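Local coordinates for odorant-binding protein 2a (Homo sapiens, PDB 4RUN), which binds and transports small hydrophobic volatile molecules, with a higher affinity for aldehydes and large fatty acids, at residues A[16-21]-A[142-147]; A[33-38]-A[50-55]; A[57-62]-A[149-154]. The protein carries 2 engineered substitutions. All blocks are in the same frame, centred on the assembly; numbering follows the deposited sequence.

Contact 1: A[16-21]-A[142-147]; sequences VKAMVV and IFMPLQ
The thioether chain of Met-19 runs beside the phenyl ring of Phe-143, both leaving the strands on one side. CB of Met-19 sits over one face of the ring as a CH-pi contact, 4.0 Å from its centroid and offset toward the rim, while SD approaches obliquely at 4.7 Å from that centroid, a Met-aromatic contact. With chi1 at 67°, Phe-143 swings its ring over toward strand 16-21, bringing the end of the side chain nearer than its CB. Val-21 brings CG2 to the ring edge, in plane, 3.9 Å from Phe-143 CE1, and CD of Pro-145 touches the CB of Met-19. The backbones that carry Met-19 and Phe-143 form an antiparallel hydrogen-bonded pair: Phe-143 N bonds to Met-19 O at 2.9 Å, and Met-19 N bonds to Phe-143 O at 2.8 Å. On the other face of the strands CG2 of Val-20 meets CG1 of Ile-142 at 3.6 Å. Farther along, the amide of Gln-147 spans the backbone of Val-16. Its NE2 donates to Val-16 O at 2.7 Å from above the carbonyl plane, and its OE1 accepts a weak bond from Val-16 N. Strand 106-115 pairs with 16-21 along its other edge and puts Met-110 against Met-19 and Val-21. Helix 122-134, packed outside the barrel as in other lipocalins, touches Ala-18, Val-20 and Met-144.

Contact 2: A[33-38]-A[50-55]; sequences KVSPVK and TFTFMR
The aliphatic chain of Lys-33 follows that of Met-54, with Lys-33 CD 3.9 Å from Met-54 CG, before its amine leads away. Lys-33 and Thr-50 bury the most surface in this contact, and Met-54 comes close behind. The backbones of the first pair are linked by Met-54 N, which bonds to Lys-33 O at a long 3.2 Å. At the far end Thr-50 holds Lys-38 O twice: its N at 2.9 Å and its OG1 at 3.2 Å come from opposite faces of the carbonyl plane. A chi1 of 50° turns the hydroxyl of Thr-50 toward that oxygen. Lys-38 N returns a bond to Thr-50 O, completing the antiparallel pair. Between these ends the register slips by one residue, and Ser-35 bridges the irregularity. Its N bonds to Thr-52 O at 2.9 Å, and its OG accepts a nearly straight bond from Thr-52 N, 2.8 Å, where a backbone carbonyl would serve in a regular pair. With an alanine here, Thr-52 N would probably be left without its acceptor just where the pairing is interrupted. Val-34, Val-37, Phe-51 and Phe-53 turn to the barrel interior, consistent with lining the lipocalin cavity. Strand 58-66 flanks 50-55; strand 12-21 packs against Val-37, and strand 146-147 runs parallel beside Val-34.

Contact 3: A[57-62]-A[149-154]; sequences DRCIQK and GSCVLE
The side-chain amide of Gln-61 is the flat group that touches across this contact, and it meets the CG2 methyl of Val-152. The methyl comes in obliquely, in front of the amide's nitrogen and oxygen, so that it covers neither a face nor an edge squarely; it lies 3.5 Å from Gln-61 NE2 and 3.7 Å from Gln-61 OE1. This is van der Waals packing at the surface, where a bent glutamine chain (chi2 135°) lets its amide end draw near the valine. Beside it lies the covalent tie, the disulfide between Cys-59 SG and Cys-151 SG at 2.0 Å. Such a bridge, joining the C-terminal segment to a strand of the barrel, is a recurrent feature of lipocalins, and here it pins a piece of chain without regular secondary structure to strand 58-66. Cys-59 extends its SG away from its own backbone N (chi1 173°) to meet the sulfur of Cys-151, and the torsion about the S-S bond is 72°. An ST turn shapes the chain around Cys-151, for Ser-150 OG accepts from Val-152 N at 3.0 Å. Cys-151 also packs on Met-54 of strand 47-55, and its N makes a weak hydrogen bond to Thr-52 OG1.

In the fold
All three contacts reach one curled lipocalin sheet, contact 3 by tying a loop to it. Contacts 2 and 3 are closest, with centres about 7 Å apart, because strands 47-55 and 58-66 are antiparallel neighbours; contact 1 lies about 11 Å from contact 2 and about 16 Å from contact 3, measured between centres. Contacts 1 and 2 touch where Leu-146 O probably accepts a hydrogen bond from Val-34 N. Along the chain contact 2 is a local hairpin lying between the two halves of contact 1, whereas contacts 1 and 3 interleave. Residues 142-154 thus return to the barrel, meeting strands 12-21 and 33-41, then 47-55 and 58-66, and the C-terminal end is bound to the wall around the cavity.

Contact 1: A[16-21]-A[142-147]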
loop_
_atom_site.group_PDB
_atom_site.type_symbol
_atom_site.label_atom_id
_atom_site.label_comp_id
_atom_site.label_asym_id
_atom_site.label_seq_id
_atom_site.Cartn_x
_atom_site.Cartn_y
_atom_site.Cartn_z
ATOM N N VAL A 16 -3.461 -4.676 4.639
ATOM C CA VAL A 16 -3.091 -3.273 4.795
ATOM C C VAL A 16 -3.556 -2.785 6.159
ATOM O O VAL A 16 -4.753 -2.690 6.414
ATOM C CB VAL A 16 -3.754 -2.410 3.719
ATOM C CG1 VAL A 16 -3.353 -0.962 3.904
ATOM C CG2 VAL A 16 -3.417 -2.918 2.312
ATOM N N LYS A 17 -2.609 -2.464 7.031
ATOM C CA LYS A 17 -2.907 -2.188 8.439
ATOM C C LYS A 17 -2.898 -0.706 8.758
ATOM O O LYS A 17 -3.566 -0.252 9.675
ATOM C CB LYS A 17 -1.881 -2.900 9.308
ATOM C CG LYS A 17 -1.773 -4.389 9.020
ATOM C CD LYS A 17 -0.643 -5.016 9.800
ATOM C CE LYS A 17 -0.780 -6.519 9.783
ATOM N NZ LYS A 17 0.337 -7.215 10.473
ATOM N N ALA A 18 -2.125 0.055 8.004
ATOM C CA ALA A 18 -2.103 1.489 8.181
ATOM C C ALA A 18 -1.719 2.103 6.876
ATOM O O ALA A 18 -1.164 1.428 6.011
ATOM C CB ALA A 18 -1.114 1.884 9.255
ATOM N N MET A 19 -2.012 3.388 6.746
ATOM C CA MET A 19 -1.856 4.103 5.499
ATOM C C MET A 19 -1.422 5.547 5.795
ATOM O O MET A 19 -1.804 6.104 6.822
ATOM C CB MET A 19 -3.185 4.016 4.788
ATOM C CG MET A 19 -3.215 4.546 3.380
ATOM S SD MET A 19 -4.517 3.716 2.426
ATOM C CE MET A 19 -4.186 4.563 0.869
ATOM N N VAL A 20 -0.607 6.134 4.919
ATOM C CA VAL A 20 -0.133 7.531 5.051
ATOM C C VAL A 20 -0.015 8.083 3.658
ATOM O O VAL A 20 0.312 7.355 2.709
ATOM C CB VAL A 20 1.219 7.678 5.812
ATOM C CG1 VAL A 20 2.412 7.287 4.956
ATOM C CG2 VAL A 20 1.420 9.091 6.341
ATOM N N VAL A 21 -0.279 9.381 3.557
ATOM C CA VAL A 21 -0.403 10.078 2.292
ATOM C C VAL A 21 0.237 11.460 2.404
ATOM O O VAL A 21 0.250 12.033 3.482
ATOM C CB VAL A 21 -1.882 10.278 1.954
ATOM C CG1 VAL A 21 -2.486 8.988 1.412
ATOM C CG2 VAL A 21 -2.666 10.798 3.170
ATOM N N ILE A 142 -1.458 9.880 9.242
ATOM C CA ILE A 142 -1.507 8.422 9.285
ATOM C C ILE A 142 -2.897 7.995 9.720
ATOM O O ILE A 142 -3.386 8.414 10.754
ATOM C CB ILE A 142 -0.475 7.791 10.244
ATOM C CG1 ILE A 142 0.944 8.161 9.814
ATOM C CG2 ILE A 142 -0.642 6.268 10.280
ATOM C CD1 ILE A 142 2.030 7.625 10.719
ATOM N N PHE A 143 -3.512 7.130 8.932
ATOM C CA PHE A 143 -4.874 6.695 9.182
ATOM C C PHE A 143 -4.922 5.190 8.919
ATOM O O PHE A 143 -4.052 4.625 8.237
ATOM C CB PHE A 143 -5.859 7.532 8.334
ATOM C CG PHE A 143 -5.751 7.308 6.852
ATOM C CD1 PHE A 143 -4.886 8.074 6.081
ATOM C CD2 PHE A 143 -6.542 6.354 6.217
ATOM C CE1 PHE A 143 -4.803 7.874 4.707
ATOM C CE2 PHE A 143 -6.465 6.150 4.844
ATOM C CZ PHE A 143 -5.600 6.913 4.086
ATOM N N MET A 144 -5.907 4.534 9.515
ATOM C CA MET A 144 -5.959 3.083 9.518
ATOM C C MET A 144 -7.300 2.600 9.027
ATOM O O MET A 144 -8.281 2.559 9.775
ATOM C CB MET A 144 -5.681 2.569 10.921
ATOM C CG MET A 144 -4.356 3.072 11.469
ATOM S SD MET A 144 -4.429 3.009 13.251
ATOM C CE MET A 144 -4.604 1.241 13.499
ATOM N N PRO A 145 -7.358 2.227 7.752
ATOM C CA PRO A 145 -8.683 1.867 7.269
ATOM C C PRO A 145 -9.189 0.557 7.849
ATOM O O PRO A 145 -8.407 -0.249 8.335
ATOM C CB PRO A 145 -8.497 1.779 5.756
ATOM C CG PRO A 145 -7.051 1.527 5.555
ATOM C CD PRO A 145 -6.332 2.184 6.700
ATOM N N LEU A 146 -10.501 0.384 7.848
ATOM C CA LEU A 146 -11.124 -0.825 8.365
ATOM C C LEU A 146 -10.798 -1.979 7.446
ATOM O O LEU A 146 -10.919 -1.844 6.231
ATOM C CB LEU A 146 -12.621 -0.632 8.429
ATOM C CG LEU A 146 -13.111 0.148 9.640
ATOM C CD1 LEU A 146 -14.621 0.340 9.484
ATOM C CD2 LEU A 146 -12.733 -0.542 10.952
ATOM N N GLN A 147 -10.338 -3.096 8.008
ATOM C CA GLN A 147 -10.040 -4.269 7.197
ATOM C C GLN A 147 -11.305 -5.080 7.015
ATOM O O GLN A 147 -12.003 -5.358 7.981
ATOM C CB GLN A 147 -8.949 -5.122 7.823
ATOM C CG GLN A 147 -8.230 -5.984 6.780
ATOM C CD GLN A 147 -6.979 -5.321 6.238
ATOM O OE1 GLN A 147 -6.776 -5.223 5.014
ATOM N NE2 GLN A 147 -6.115 -4.869 7.148
#

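Contact 2: A[33-38]-A[50-55]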
loop_
_atom_site.group_PDB
_atom_site.type_symbol
_atom_site.label_atom_id
_atom_site.label_comp_id
_atom_site.label_asym_id
_atom_site.label_seq_id
_atom_site.Cartn_x
_atom_site.Cartn_y
_atom_site.Cartn_z
ATOM N N LYS A 33 -12.363 1.697 4.092
ATOM C CA LYS A 33 -12.272 0.267 4.302
ATOM C C LYS A 33 -11.351 -0.271 3.246
ATOM O O LYS A 33 -11.052 0.418 2.300
ATOM C CB LYS A 33 -13.648 -0.382 4.185
ATOM C CG LYS A 33 -14.684 0.243 5.112
ATOM C CD LYS A 33 -16.073 -0.357 4.940
ATOM C CE LYS A 33 -16.890 -0.197 6.212
ATOM N NZ LYS A 33 -18.252 -0.775 6.076
ATOM N N VAL A 34 -10.896 -1.501 3.417
ATOM C CA VAL A 34 -9.972 -2.117 2.477
ATOM C C VAL A 34 -9.983 -3.637 2.638
ATOM O O VAL A 34 -10.045 -4.146 3.751
ATOM C CB VAL A 34 -8.542 -1.565 2.674
ATOM C CG1 VAL A 34 -7.967 -2.027 4.007
ATOM C CG2 VAL A 34 -7.641 -1.984 1.520
ATOM N N SER A 35 -9.940 -4.353 1.520
ATOM C CA SER A 35 -9.923 -5.810 1.525
ATOM C C SER A 35 -8.497 -6.313 1.679
ATOM O O SER A 35 -7.564 -5.515 1.676
ATOM C CB SER A 35 -10.515 -6.324 0.215
ATOM O OG SER A 35 -9.660 -6.036 -0.885
ATOM N N PRO A 36 -8.313 -7.643 1.812
ATOM C CA PRO A 36 -6.970 -8.205 1.664
ATOM C C PRO A 36 -6.448 -8.011 0.250
ATOM O O PRO A 36 -7.236 -7.929 -0.689
ATOM C CB PRO A 36 -7.165 -9.702 1.945
ATOM C CG PRO A 36 -8.423 -9.786 2.734
ATOM C CD PRO A 36 -9.285 -8.673 2.222
ATOM N N VAL A 37 -5.131 -7.937 0.115
ATOM C CA VAL A 37 -4.497 -7.793 -1.173
ATOM C C VAL A 37 -3.971 -9.146 -1.629
ATOM O O VAL A 37 -3.155 -9.761 -0.946
ATOM C CB VAL A 37 -3.325 -6.801 -1.091
ATOM C CG1 VAL A 37 -2.732 -6.562 -2.475
ATOM C CG2 VAL A 37 -3.778 -5.488 -0.454
ATOM N N LYS A 38 -4.450 -9.618 -2.776
ATOM C CA LYS A 38 -3.965 -10.871 -3.343
ATOM C C LYS A 38 -2.959 -10.571 -4.429
ATOM O O LYS A 38 -3.289 -9.942 -5.429
ATOM C CB LYS A 38 -5.123 -11.723 -3.869
ATOM C CG LYS A 38 -6.066 -12.146 -2.749
ATOM C CD LYS A 38 -6.841 -13.421 -3.053
ATOM C CE LYS A 38 -7.594 -13.905 -1.815
ATOM N NZ LYS A 38 -8.220 -15.242 -2.020
ATOM N N THR A 50 -4.423 -7.525 -6.505
ATOM C CA THR A 50 -5.871 -7.314 -6.618
ATOM C C THR A 50 -6.445 -7.010 -5.244
ATOM O O THR A 50 -6.111 -7.684 -4.279
ATOM C CB THR A 50 -6.604 -8.529 -7.238
ATOM O OG1 THR A 50 -6.226 -9.741 -6.573
ATOM C CG2 THR A 50 -6.274 -8.647 -8.702
ATOM N N PHE A 51 -7.275 -5.975 -5.152
ATOM C CA PHE A 51 -7.913 -5.601 -3.890
ATOM C C PHE A 51 -9.069 -4.641 -4.144
ATOM O O PHE A 51 -9.253 -4.143 -5.255
ATOM C CB PHE A 51 -6.919 -4.937 -2.938
ATOM C CG PHE A 51 -6.291 -3.701 -3.494
ATOM C CD1 PHE A 51 -5.150 -3.784 -4.274
ATOM C CD2 PHE A 51 -6.837 -2.449 -3.241
ATOM C CE1 PHE A 51 -4.565 -2.645 -4.795
ATOM C CE2 PHE A 51 -6.257 -1.300 -3.759
ATOM C CZ PHE A 51 -5.120 -1.401 -4.541
ATOM N N THR A 52 -9.849 -4.398 -3.097
ATOM C CA THR A 52 -10.942 -3.444 -3.149
ATOM C C THR A 52 -10.868 -2.543 -1.935
ATOM O O THR A 52 -10.252 -2.898 -0.929
ATOM C CB THR A 52 -12.308 -4.155 -3.179
ATOM O OG1 THR A 52 -12.539 -4.843 -1.945
ATOM C CG2 THR A 52 -12.361 -5.151 -4.315
ATOM N N PHE A 53 -11.480 -1.375 -2.033
ATOM C CA PHE A 53 -11.574 -0.478 -0.892
ATOM C C PHE A 53 -12.747 0.461 -1.057
ATOM O O PHE A 53 -13.241 0.648 -2.162
ATOM C CB PHE A 53 -10.291 0.321 -0.712
ATOM C CG PHE A 53 -9.972 1.241 -1.851
ATOM C CD1 PHE A 53 -9.195 0.802 -2.911
ATOM C CD2 PHE A 53 -10.419 2.550 -1.847
ATOM C CE1 PHE A 53 -8.883 1.646 -3.953
ATOM C CE2 PHE A 53 -10.121 3.394 -2.896
ATOM C CZ PHE A 53 -9.349 2.940 -3.949
ATOM N N MET A 54 -13.205 1.028 0.053
ATOM C CA MET A 54 -14.327 1.948 0.025
ATOM C C MET A 54 -13.814 3.366 0.141
ATOM O O MET A 54 -13.058 3.689 1.030
ATOM C CB MET A 54 -15.309 1.680 1.170
ATOM C CG MET A 54 -15.998 0.323 1.143
ATOM S SD MET A 54 -17.291 0.245 -0.083
ATOM C CE MET A 54 -18.346 1.597 0.436
ATOM N N ARG A 55 -14.261 4.205 -0.768
ATOM C CA ARG A 55 -13.947 5.605 -0.745
ATOM C C ARG A 55 -15.308 6.290 -0.651
ATOM O O ARG A 55 -16.033 6.388 -1.644
ATOM C CB ARG A 55 -13.188 5.951 -2.021
ATOM C CG ARG A 55 -12.550 7.322 -2.050
ATOM C CD ARG A 55 -11.893 7.583 -3.403
ATOM N NE ARG A 55 -10.498 7.165 -3.459
ATOM C CZ ARG A 55 -9.855 6.758 -4.555
ATOM N NH1 ARG A 55 -10.476 6.660 -5.722
ATOM N NH2 ARG A 55 -8.565 6.414 -4.477
#

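Contact 3: A[57-62]-A[149-154]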
loop_
_atom_site.group_PDB
_atom_site.type_symbol
_atom_site.label_atom_id
_atom_site.label_comp_id
_atom_site.label_asym_id
_atom_site.label_seq_id
_atom_site.Cartn_x
_atom_site.Cartn_y
_atom_site.Cartn_z
ATOM N N ASP A 57 -19.069 6.182 0.027
ATOM C CA ASP A 57 -20.000 5.071 -0.198
ATOM C C ASP A 57 -19.639 4.222 -1.424
ATOM O O ASP A 57 -20.380 3.313 -1.779
ATOM C CB ASP A 57 -21.447 5.596 -0.315
ATOM C CG ASP A 57 -22.156 5.693 1.038
ATOM O OD1 ASP A 57 -21.515 5.436 2.081
ATOM O OD2 ASP A 57 -23.365 6.017 1.063
ATOM N N ARG A 58 -18.503 4.497 -2.055
ATOM C CA ARG A 58 -18.163 3.889 -3.338
ATOM C C ARG A 58 -17.180 2.742 -3.143
ATOM O O ARG A 58 -16.107 2.944 -2.582
ATOM C CB ARG A 58 -17.526 4.937 -4.266
ATOM C CG ARG A 58 -18.191 6.323 -4.283
ATOM C CD ARG A 58 -19.422 6.377 -5.166
ATOM N NE ARG A 58 -19.132 5.996 -6.536
ATOM C CZ ARG A 58 -20.060 5.831 -7.471
ATOM N NH1 ARG A 58 -21.337 6.024 -7.187
ATOM N NH2 ARG A 58 -19.715 5.470 -8.696
ATOM N N CYS A 59 -17.543 1.547 -3.607
ATOM C CA CYS A 59 -16.621 0.409 -3.634
ATOM C C CYS A 59 -15.732 0.485 -4.865
ATOM O O CYS A 59 -16.232 0.502 -5.987
ATOM C CB CYS A 59 -17.373 -0.907 -3.686
ATOM S SG CYS A 59 -16.278 -2.316 -3.934
ATOM N N ILE A 60 -14.421 0.501 -4.670
ATOM C CA ILE A 60 -13.506 0.624 -5.794
ATOM C C ILE A 60 -12.615 -0.609 -5.924
ATOM O O ILE A 60 -12.030 -1.083 -4.952
ATOM C CB ILE A 60 -12.694 1.925 -5.702
ATOM C CG1 ILE A 60 -13.620 3.118 -5.935
ATOM C CG2 ILE A 60 -11.586 1.954 -6.746
ATOM C CD1 ILE A 60 -13.162 4.388 -5.280
ATOM N N GLN A 61 -12.550 -1.125 -7.146
ATOM C CA GLN A 61 -11.839 -2.339 -7.465
ATOM C C GLN A 61 -10.550 -1.990 -8.166
ATOM O O GLN A 61 -10.549 -1.141 -9.054
ATOM C CB GLN A 61 -12.717 -3.126 -8.428
ATOM C CG GLN A 61 -12.316 -4.569 -8.628
ATOM C CD GLN A 61 -13.512 -5.494 -8.570
ATOM O OE1 GLN A 61 -14.570 -5.196 -9.123
ATOM N NE2 GLN A 61 -13.353 -6.621 -7.883
ATOM N N LYS A 62 -9.462 -2.651 -7.774
ATOM C CA LYS A 62 -8.148 -2.403 -8.347
ATOM C C LYS A 62 -7.509 -3.724 -8.724
ATOM O O LYS A 62 -7.752 -4.752 -8.099
ATOM C CB LYS A 62 -7.254 -1.670 -7.351
ATOM C CG LYS A 62 -7.629 -0.216 -7.115
ATOM C CD LYS A 62 -7.208 0.675 -8.275
ATOM C CE LYS A 62 -7.948 2.004 -8.250
ATOM N NZ LYS A 62 -7.637 2.859 -9.430
ATOM N N GLY A 149 -13.719 -7.847 4.026
ATOM C CA GLY A 149 -13.765 -8.634 2.810
ATOM C C GLY A 149 -13.981 -7.673 1.652
ATOM O O GLY A 149 -14.033 -6.451 1.841
ATOM N N SER A 150 -14.111 -8.227 0.450
ATOM C CA SER A 150 -14.379 -7.425 -0.736
ATOM C C SER A 150 -15.662 -6.623 -0.555
ATOM O O SER A 150 -16.612 -7.086 0.077
ATOM C CB SER A 150 -14.496 -8.321 -1.973
ATOM O OG SER A 150 -14.886 -7.575 -3.114
ATOM N N CYS A 151 -15.690 -5.418 -1.112
ATOM C CA CYS A 151 -16.926 -4.633 -1.137
ATOM C C CYS A 151 -17.738 -4.894 -2.393
ATOM O O CYS A 151 -18.640 -4.132 -2.708
ATOM C CB CYS A 151 -16.645 -3.135 -1.022
ATOM S SG CYS A 151 -15.381 -2.489 -2.115
ATOM N N VAL A 152 -17.442 -5.978 -3.095
ATOM C CA VAL A 152 -18.186 -6.292 -4.304
ATOM C C VAL A 152 -19.480 -6.933 -3.827
ATOM O O VAL A 152 -20.521 -6.749 -4.442
ATOM C CB VAL A 152 -17.375 -7.142 -5.318
ATOM C CG1 VAL A 152 -18.287 -7.822 -6.338
ATOM C CG2 VAL A 152 -16.346 -6.263 -6.034
ATOM N N LEU A 153 -19.436 -7.617 -2.686
ATOM C CA LEU A 153 -20.660 -8.131 -2.076
ATOM C C LEU A 153 -21.626 -6.971 -1.736
ATOM O O LEU A 153 -22.763 -6.955 -2.231
ATOM C CB LEU A 153 -20.342 -9.011 -0.862
ATOM C CG LEU A 153 -19.858 -10.425 -1.242
ATOM C CD1 LEU A 153 -18.442 -10.416 -1.820
ATOM C CD2 LEU A 153 -19.954 -11.377 -0.051
ATOM N N GLU A 154 -21.168 -6.008 -0.927
ATOM C CA GLU A 154 -21.882 -4.726 -0.731
ATOM C C GLU A 154 -20.962 -3.635 -0.181
ATOM O O GLU A 154 -20.689 -3.581 1.017
ATOM C CB GLU A 154 -23.117 -4.890 0.175
ATOM C CG GLU A 154 -24.448 -4.957 -0.579
ATOM C CD GLU A 154 -25.641 -5.180 0.336
ATOM O OE1 GLU A 154 -25.877 -4.333 1.224
ATOM O OE2 GLU A 154 -26.347 -6.198 0.163
#